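Local coordinates for DUF1116 domain-containing protein (Enterococcus faecalis, PDB 3CLQ), which is of unknown function but belongs to the AllG family and is probably related to a subunit of oxamate carbamoyltransferase, at residues B[183-188]-B[356-361]; B[344-349]-B[375-380]. All blocks are in the same frame, centred on the assembly; numbering follows the deposited sequence.

Contact 1: residues B[183-188]-B[356-361]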
ATOM      1  N   ALA B 183      -0.654  -3.767   5.625  1.00 53.20           N
ATOM      2  CA  ALA B 183      -0.740  -4.354   4.301  1.00 52.96           C
ATOM      3  C   ALA B 183      -2.193  -4.775   3.965  1.00 53.04           C
ATOM      4  O   ALA B 183      -2.707  -4.458   2.892  1.00 53.31           O
ATOM      5  CB  ALA B 183       0.226  -5.541   4.187  1.00 50.64           C
ATOM      6  N   LEU B 184      -2.847  -5.486   4.882  1.00 52.66           N
ATOM      7  CA  LEU B 184      -4.187  -5.983   4.641  1.00 53.25           C
ATOM      8  C   LEU B 184      -5.212  -4.852   4.539  1.00 53.76           C
ATOM      9  O   LEU B 184      -6.347  -5.064   4.138  1.00 54.03           O
ATOM     10  CB  LEU B 184      -4.607  -6.958   5.742  1.00 54.33           C
ATOM     11  CG  LEU B 184      -4.243  -8.439   5.571  1.00 55.84           C
ATOM     12  CD1 LEU B 184      -5.379  -9.281   4.990  1.00 54.95           C
ATOM     13  CD2 LEU B 184      -3.006  -8.573   4.708  1.00 56.02           C
ATOM     14  N   HIS B 185      -4.836  -3.644   4.917  1.00 53.85           N
ATOM     15  CA  HIS B 185      -5.747  -2.542   4.695  1.00 53.23           C
ATOM     16  C   HIS B 185      -5.350  -1.863   3.407  1.00 53.80           C
ATOM     17  O   HIS B 185      -5.964  -0.882   3.035  1.00 53.21           O
ATOM     18  CB  HIS B 185      -5.714  -1.562   5.859  1.00 52.07           C
ATOM     19  CG  HIS B 185      -6.508  -2.014   7.043  1.00 51.66           C
ATOM     20  ND1 HIS B 185      -6.869  -1.169   8.065  1.00 51.05           N
ATOM     21  CD2 HIS B 185      -7.026  -3.222   7.360  1.00 52.09           C
ATOM     22  CE1 HIS B 185      -7.558  -1.837   8.967  1.00 49.75           C
ATOM     23  NE2 HIS B 185      -7.664  -3.085   8.566  1.00 50.59           N
HETATM   24  N   MSE B 186      -4.326  -2.389   2.734  1.00 54.59           N
HETATM   25  CA  MSE B 186      -3.854  -1.808   1.484  1.00 58.21           C
HETATM   26  C   MSE B 186      -3.953  -2.779   0.299  1.00 59.19           C
HETATM   27  O   MSE B 186      -3.159  -2.708  -0.648  1.00 58.77           O
HETATM   28  CB  MSE B 186      -2.421  -1.341   1.617  1.00 57.91           C
HETATM   29  CG  MSE B 186      -2.216  -0.218   2.588  1.00 60.03           C
HETATM   30 SE   MSE B 186      -0.332  -0.079   3.125  0.80 63.79          SE
HETATM   31  CE  MSE B 186       0.463   0.585   1.484  1.00 61.67           C
ATOM     32  N   GLY B 187      -4.925  -3.690   0.353  1.00 59.66           N
ATOM     33  CA  GLY B 187      -5.232  -4.526  -0.789  1.00 60.09           C
ATOM     34  C   GLY B 187      -4.306  -5.718  -0.983  1.00 61.19           C
ATOM     35  O   GLY B 187      -4.274  -6.301  -2.060  1.00 61.81           O
ATOM     36  N   ASP B 188      -3.539  -6.078   0.035  1.00 61.71           N
ATOM     37  CA  ASP B 188      -2.696  -7.272  -0.052  1.00 62.57           C
ATOM     38  C   ASP B 188      -3.399  -8.354   0.680  1.00 61.80           C
ATOM     39  O   ASP B 188      -4.364  -8.080   1.384  1.00 62.53           O
ATOM     40  CB  ASP B 188      -1.383  -7.068   0.674  1.00 64.66           C
ATOM     41  CG  ASP B 188      -0.363  -6.373  -0.176  1.00 66.56           C
ATOM     42  OD1 ASP B 188      -0.795  -5.769  -1.195  1.00 67.59           O
ATOM     43  OD2 ASP B 188       0.852  -6.432   0.183  1.00 66.89           O
ATOM     44  N   THR B 356      -7.391  -7.091  10.581  1.00 51.38           N
ATOM     45  CA  THR B 356      -8.766  -7.059  10.158  1.00 51.45           C
ATOM     46  C   THR B 356      -8.947  -6.775   8.655  1.00 51.66           C
ATOM     47  O   THR B 356      -8.053  -6.245   8.010  1.00 52.49           O
ATOM     48  CB  THR B 356      -9.514  -6.002  10.992  1.00 52.20           C
ATOM     49  OG1 THR B 356      -8.880  -4.736  10.818  1.00 51.98           O
ATOM     50  CG2 THR B 356      -9.469  -6.360  12.489  1.00 51.57           C
ATOM     51  N   ILE B 357     -10.116  -7.112   8.110  1.00 51.48           N
ATOM     52  CA  ILE B 357     -10.416  -6.883   6.696  1.00 51.32           C
ATOM     53  C   ILE B 357     -11.481  -5.822   6.500  1.00 52.56           C
ATOM     54  O   ILE B 357     -12.658  -6.042   6.780  1.00 52.96           O
ATOM     55  CB  ILE B 357     -10.944  -8.149   6.041  1.00 51.73           C
ATOM     56  CG1 ILE B 357      -9.969  -9.324   6.250  1.00 51.42           C
ATOM     57  CG2 ILE B 357     -11.207  -7.903   4.565  1.00 51.00           C
ATOM     58  CD1 ILE B 357     -10.655 -10.639   6.108  1.00 49.90           C
ATOM     59  N   PRO B 358     -11.083  -4.662   5.979  1.00 53.92           N
ATOM     60  CA  PRO B 358     -11.959  -3.503   5.884  1.00 54.12           C
ATOM     61  C   PRO B 358     -13.289  -3.802   5.181  1.00 54.21           C
ATOM     62  O   PRO B 358     -14.366  -3.579   5.752  1.00 53.84           O
ATOM     63  CB  PRO B 358     -11.127  -2.529   5.064  1.00 54.37           C
ATOM     64  CG  PRO B 358      -9.737  -2.890   5.410  1.00 54.53           C
ATOM     65  CD  PRO B 358      -9.751  -4.376   5.431  1.00 54.53           C
ATOM     66  N   VAL B 359     -13.226  -4.314   3.960  1.00 53.79           N
ATOM     67  CA  VAL B 359     -14.470  -4.497   3.217  1.00 53.78           C
ATOM     68  C   VAL B 359     -15.495  -5.377   3.970  1.00 54.03           C
ATOM     69  O   VAL B 359     -16.689  -5.222   3.783  1.00 53.62           O
ATOM     70  CB  VAL B 359     -14.227  -4.995   1.767  1.00 52.58           C
ATOM     71  CG1 VAL B 359     -13.844  -6.451   1.763  1.00 51.02           C
ATOM     72  CG2 VAL B 359     -15.458  -4.721   0.899  1.00 51.50           C
ATOM     73  N   LEU B 360     -15.031  -6.283   4.825  1.00 54.79           N
ATOM     74  CA  LEU B 360     -15.953  -7.053   5.676  1.00 55.50           C
ATOM     75  C   LEU B 360     -16.170  -6.378   7.039  1.00 56.19           C
ATOM     76  O   LEU B 360     -16.050  -7.024   8.090  1.00 55.62           O
ATOM     77  CB  LEU B 360     -15.429  -8.471   5.877  1.00 54.83           C
ATOM     78  CG  LEU B 360     -15.835  -9.552   4.863  1.00 55.33           C
ATOM     79  CD1 LEU B 360     -16.625  -9.009   3.651  1.00 55.22           C
ATOM     80  CD2 LEU B 360     -14.649 -10.382   4.431  1.00 53.81           C
ATOM     81  N   ASP B 361     -16.454  -5.073   7.012  1.00 56.65           N
ATOM     82  CA  ASP B 361     -16.698  -4.299   8.227  1.00 57.67           C
ATOM     83  C   ASP B 361     -15.620  -4.523   9.292  1.00 56.98           C
ATOM     84  O   ASP B 361     -15.915  -4.516  10.491  1.00 56.18           O
ATOM     85  CB  ASP B 361     -18.068  -4.652   8.823  1.00 59.60           C
ATOM     86  CG  ASP B 361     -19.233  -4.294   7.903  1.00 61.62           C
ATOM     87  OD1 ASP B 361     -19.130  -3.289   7.146  1.00 62.95           O
ATOM     88  OD2 ASP B 361     -20.265  -5.014   7.961  1.00 62.17           O
TER
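His185 NE2 and Thr356 OG1 lie 3.0 Å apart and form the hydrogen bond that joins the loop 183-188 to the strand and turn of 356-361. Either partner may give the proton, and the bond is moderately straight at 153°. The threonine hydroxyl stands between its own backbone N and carbonyl carbon (chi1 58°), which lets it meet the imidazole at the ring's edge, near the ring plane. His185 swings its ring anti to its carbonyl carbon, and this carries the imidazole across to the other segment.

Pro358 approaches the same ring from over one face. Its CG sits 3.7 Å from the ring centroid, 27° off the normal, a CH-pi contact displaced toward the rim, where CG comes within 3.4 Å of His185 CD2. Proline suits this place because its compact ring offers C-H groups, slightly polarised by the adjacent amide nitrogen, to an aromatic face and fixes its own backbone phi. Leu184 O lies 3.7 Å from Pro358 CD, while the leucine side chain packs on Val315 and Ala319.

A backbone bond from Met186 N to Ala183 O closes the turn that presents Leu184 and His185. In the second subunit, Ala325 packs on His185 and Pro324 on Pro358, and the imidazole also lies near a bound di(hydroxyethyl)ether, probably from the crystallisation liquor. The arrangement is a type I beta turn at the end of helix 176-183, whose histidine docks on 356-361, which begins in strand 356-357, one of the two outermost strands of a three-stranded antiparallel sheet beside the subunit interface.

Contact 2: residues B[344-349]-B[375-380]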
HETATM    1  N   MSE B 344     -14.709 -19.126   5.833  1.00 60.49           N
HETATM    2  CA  MSE B 344     -13.575 -19.690   6.564  1.00 60.01           C
HETATM    3  C   MSE B 344     -13.735 -19.709   8.091  1.00 58.62           C
HETATM    4  O   MSE B 344     -13.001 -20.404   8.788  1.00 58.28           O
HETATM    5  CB  MSE B 344     -12.266 -18.978   6.176  1.00 61.69           C
HETATM    6  CG  MSE B 344     -11.477 -19.566   5.003  1.00 63.73           C
HETATM    7 SE   MSE B 344     -11.759 -21.487   4.544  0.85 68.58          SE
HETATM    8  CE  MSE B 344     -13.096 -21.260   3.128  1.00 67.03           C
ATOM      9  N   LEU B 345     -14.691 -18.935   8.594  1.00 57.93           N
ATOM     10  CA  LEU B 345     -14.958 -18.781  10.026  1.00 57.19           C
ATOM     11  C   LEU B 345     -15.532 -20.036  10.680  1.00 56.80           C
ATOM     12  O   LEU B 345     -15.445 -20.206  11.892  1.00 56.47           O
ATOM     13  CB  LEU B 345     -15.966 -17.654  10.249  1.00 57.00           C
ATOM     14  CG  LEU B 345     -15.565 -16.194  10.089  1.00 57.62           C
ATOM     15  CD1 LEU B 345     -16.787 -15.294  10.144  1.00 57.17           C
ATOM     16  CD2 LEU B 345     -14.571 -15.796  11.171  1.00 58.15           C
ATOM     17  N   GLU B 346     -16.148 -20.893   9.883  1.00 56.78           N
ATOM     18  CA  GLU B 346     -16.787 -22.095  10.410  1.00 57.84           C
ATOM     19  C   GLU B 346     -15.736 -23.151  10.640  1.00 57.50           C
ATOM     20  O   GLU B 346     -15.944 -24.123  11.367  1.00 56.95           O
ATOM     21  CB  GLU B 346     -17.816 -22.610   9.427  1.00 58.44           C
ATOM     22  CG  GLU B 346     -18.825 -21.565   9.015  1.00 59.89           C
ATOM     23  CD  GLU B 346     -19.673 -22.046   7.868  1.00 61.73           C
ATOM     24  OE1 GLU B 346     -19.614 -23.258   7.541  1.00 62.25           O
ATOM     25  OE2 GLU B 346     -20.403 -21.217   7.286  1.00 63.31           O
ATOM     26  N   ILE B 347     -14.590 -22.906  10.027  1.00 57.83           N
ATOM     27  CA  ILE B 347     -13.440 -23.776  10.104  1.00 58.46           C
ATOM     28  C   ILE B 347     -12.468 -23.324  11.198  1.00 57.18           C
ATOM     29  O   ILE B 347     -11.578 -24.074  11.593  1.00 57.24           O
ATOM     30  CB  ILE B 347     -12.686 -23.715   8.777  1.00 59.57           C
ATOM     31  CG1 ILE B 347     -12.823 -24.984   7.996  1.00 60.55           C
ATOM     32  CG2 ILE B 347     -11.203 -23.612   8.988  1.00 60.69           C
ATOM     33  CD1 ILE B 347     -11.793 -24.964   6.873  1.00 61.14           C
ATOM     34  N   THR B 348     -12.621 -22.098  11.674  1.00 55.37           N
ATOM     35  CA  THR B 348     -11.585 -21.501  12.510  1.00 54.63           C
ATOM     36  C   THR B 348     -12.092 -21.207  13.909  1.00 53.93           C
ATOM     37  O   THR B 348     -13.293 -21.191  14.138  1.00 54.25           O
ATOM     38  CB  THR B 348     -11.059 -20.214  11.869  1.00 54.58           C
ATOM     39  OG1 THR B 348     -12.167 -19.405  11.438  1.00 54.59           O
ATOM     40  CG2 THR B 348     -10.186 -20.544  10.678  1.00 54.31           C
ATOM     41  N   THR B 349     -11.187 -20.961  14.846  1.00 53.10           N
ATOM     42  CA  THR B 349     -11.591 -20.862  16.251  1.00 53.31           C
ATOM     43  C   THR B 349     -12.177 -19.496  16.670  1.00 54.57           C
ATOM     44  O   THR B 349     -13.194 -19.451  17.380  1.00 54.05           O
ATOM     45  CB  THR B 349     -10.447 -21.269  17.194  1.00 52.51           C
ATOM     46  OG1 THR B 349      -9.849 -22.496  16.736  1.00 52.71           O
ATOM     47  CG2 THR B 349     -10.973 -21.442  18.606  1.00 51.35           C
ATOM     48  N   LEU B 375     -14.011 -31.442   9.667  1.00 56.42           N
ATOM     49  CA  LEU B 375     -14.656 -32.724   9.499  1.00 56.92           C
ATOM     50  C   LEU B 375     -16.172 -32.666   9.544  1.00 57.95           C
ATOM     51  O   LEU B 375     -16.853 -33.340   8.760  1.00 58.08           O
ATOM     52  CB  LEU B 375     -14.157 -33.694  10.568  1.00 57.49           C
ATOM     53  CG  LEU B 375     -13.429 -34.974  10.149  1.00 58.25           C
ATOM     54  CD1 LEU B 375     -12.605 -34.788   8.871  1.00 58.61           C
ATOM     55  CD2 LEU B 375     -12.557 -35.458  11.297  1.00 58.54           C
ATOM     56  N   GLU B 376     -16.724 -31.897  10.470  1.00 58.69           N
ATOM     57  CA  GLU B 376     -18.168 -31.960  10.632  1.00 59.37           C
ATOM     58  C   GLU B 376     -18.894 -31.112   9.573  1.00 58.07           C
ATOM     59  O   GLU B 376     -19.990 -31.429   9.159  1.00 57.88           O
ATOM     60  CB  GLU B 376     -18.588 -31.657  12.081  1.00 61.06           C
ATOM     61  CG  GLU B 376     -18.907 -30.201  12.388  1.00 64.14           C
ATOM     62  CD  GLU B 376     -20.426 -29.892  12.450  1.00 65.36           C
ATOM     63  OE1 GLU B 376     -21.238 -30.780  12.836  1.00 65.61           O
ATOM     64  OE2 GLU B 376     -20.795 -28.734  12.128  1.00 66.31           O
ATOM     65  N   THR B 377     -18.252 -30.060   9.103  1.00 57.66           N
ATOM     66  CA  THR B 377     -18.833 -29.218   8.073  1.00 57.13           C
ATOM     67  C   THR B 377     -18.671 -29.863   6.712  1.00 57.29           C
ATOM     68  O   THR B 377     -19.501 -29.679   5.818  1.00 56.31           O
ATOM     69  CB  THR B 377     -18.083 -27.892   7.993  1.00 56.87           C
ATOM     70  OG1 THR B 377     -16.697 -28.165   7.752  1.00 56.18           O
ATOM     71  CG2 THR B 377     -18.228 -27.108   9.285  1.00 56.63           C
ATOM     72  N   GLY B 378     -17.572 -30.600   6.561  1.00 57.64           N
ATOM     73  CA  GLY B 378     -17.140 -31.093   5.262  1.00 58.37           C
ATOM     74  C   GLY B 378     -16.322 -30.076   4.477  1.00 59.41           C
ATOM     75  O   GLY B 378     -15.794 -30.387   3.416  1.00 59.83           O
HETATM   76  N   MSE B 379     -16.204 -28.864   5.005  1.00 59.61           N
HETATM   77  CA  MSE B 379     -15.564 -27.766   4.296  1.00 61.03           C
HETATM   78  C   MSE B 379     -14.048 -27.705   4.514  1.00 60.14           C
HETATM   79  O   MSE B 379     -13.579 -27.634   5.656  1.00 60.19           O
HETATM   80  CB  MSE B 379     -16.199 -26.464   4.760  1.00 61.02           C
HETATM   81  CG  MSE B 379     -15.705 -25.248   4.077  1.00 62.40           C
HETATM   82 SE   MSE B 379     -16.485 -23.660   4.935  0.55 65.00          SE
HETATM   83  CE  MSE B 379     -14.909 -22.971   5.809  1.00 63.51           C
ATOM     84  N   LEU B 380     -13.277 -27.720   3.426  1.00 59.31           N
ATOM     85  CA  LEU B 380     -11.806 -27.654   3.534  1.00 58.76           C
ATOM     86  C   LEU B 380     -11.230 -26.235   3.471  1.00 58.48           C
ATOM     87  O   LEU B 380     -11.821 -25.339   2.857  1.00 58.85           O
ATOM     88  CB  LEU B 380     -11.152 -28.496   2.437  1.00 59.12           C
ATOM     89  CG  LEU B 380     -10.957 -30.014   2.586  1.00 59.14           C
ATOM     90  CD1 LEU B 380     -11.968 -30.660   3.541  1.00 59.09           C
ATOM     91  CD2 LEU B 380     -10.993 -30.689   1.206  1.00 58.65           C
TER
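The helically curled backbone of 344-347 faces the end of helix 371-377 and the loop beyond it, with the CA atoms of Ile347 and Met379 7.4 Å apart. Selenomethionine Met379 contributes the largest share of the buried surface. Its CG is anti to the backbone N (chi1 -177°), and the chain runs straight out until it bends at the selenium, placing CE among apolar groups of the other segment. That methyl lies 3.6 Å from Ile347 CG1 and 3.7 Å from Met344 CE, the two selenomethionine chains meeting obliquely. A long, unbranched, flexible side chain fits well here, since it can bridge the gap and still turn its end in among the apolar groups of 344-347.

Ile347 reaches further with CD1, which rests 3.4 Å from Met379 O; its branched surface also packs on Val374 and Ile369. At the outer margin the extended Glu346, an exposed residue, crosses Met379 at about a right angle, its OE1 4.1 Å from Met379 SE.

Both backbones are braced from within. Met344 O accepts from Ile347 N and Thr348 OG1 on opposite faces of its carbonyl plane. Thr377 OG1 receives Met379 N at 2.9 Å and also bonds to Lys373 O in the last turn of the helix. Gly378, with positive phi, lets the chain leave that helix, and the Thr377 bond makes an ST turn at its C-terminal end.

In the fold
Contacts 1 and 2 lie about 22 Å apart between centres and reach the same antiparallel sheet, whose outermost strands are 348-352 and 356-357. Contact 2 joins neighbouring parts of the chain, the approach to strand 348-352 and the exit from helix 371-377, whereas contact 1 ties in a loop from far earlier in the sequence. Both are partly buried, with different chemistry: contact 1 combines a side-chain hydrogen bond with packing on an aromatic face, next to the second subunit, while contact 2 is essentially apolar, its polar bonds lying within each segment, and no other chain of the assembly touches it.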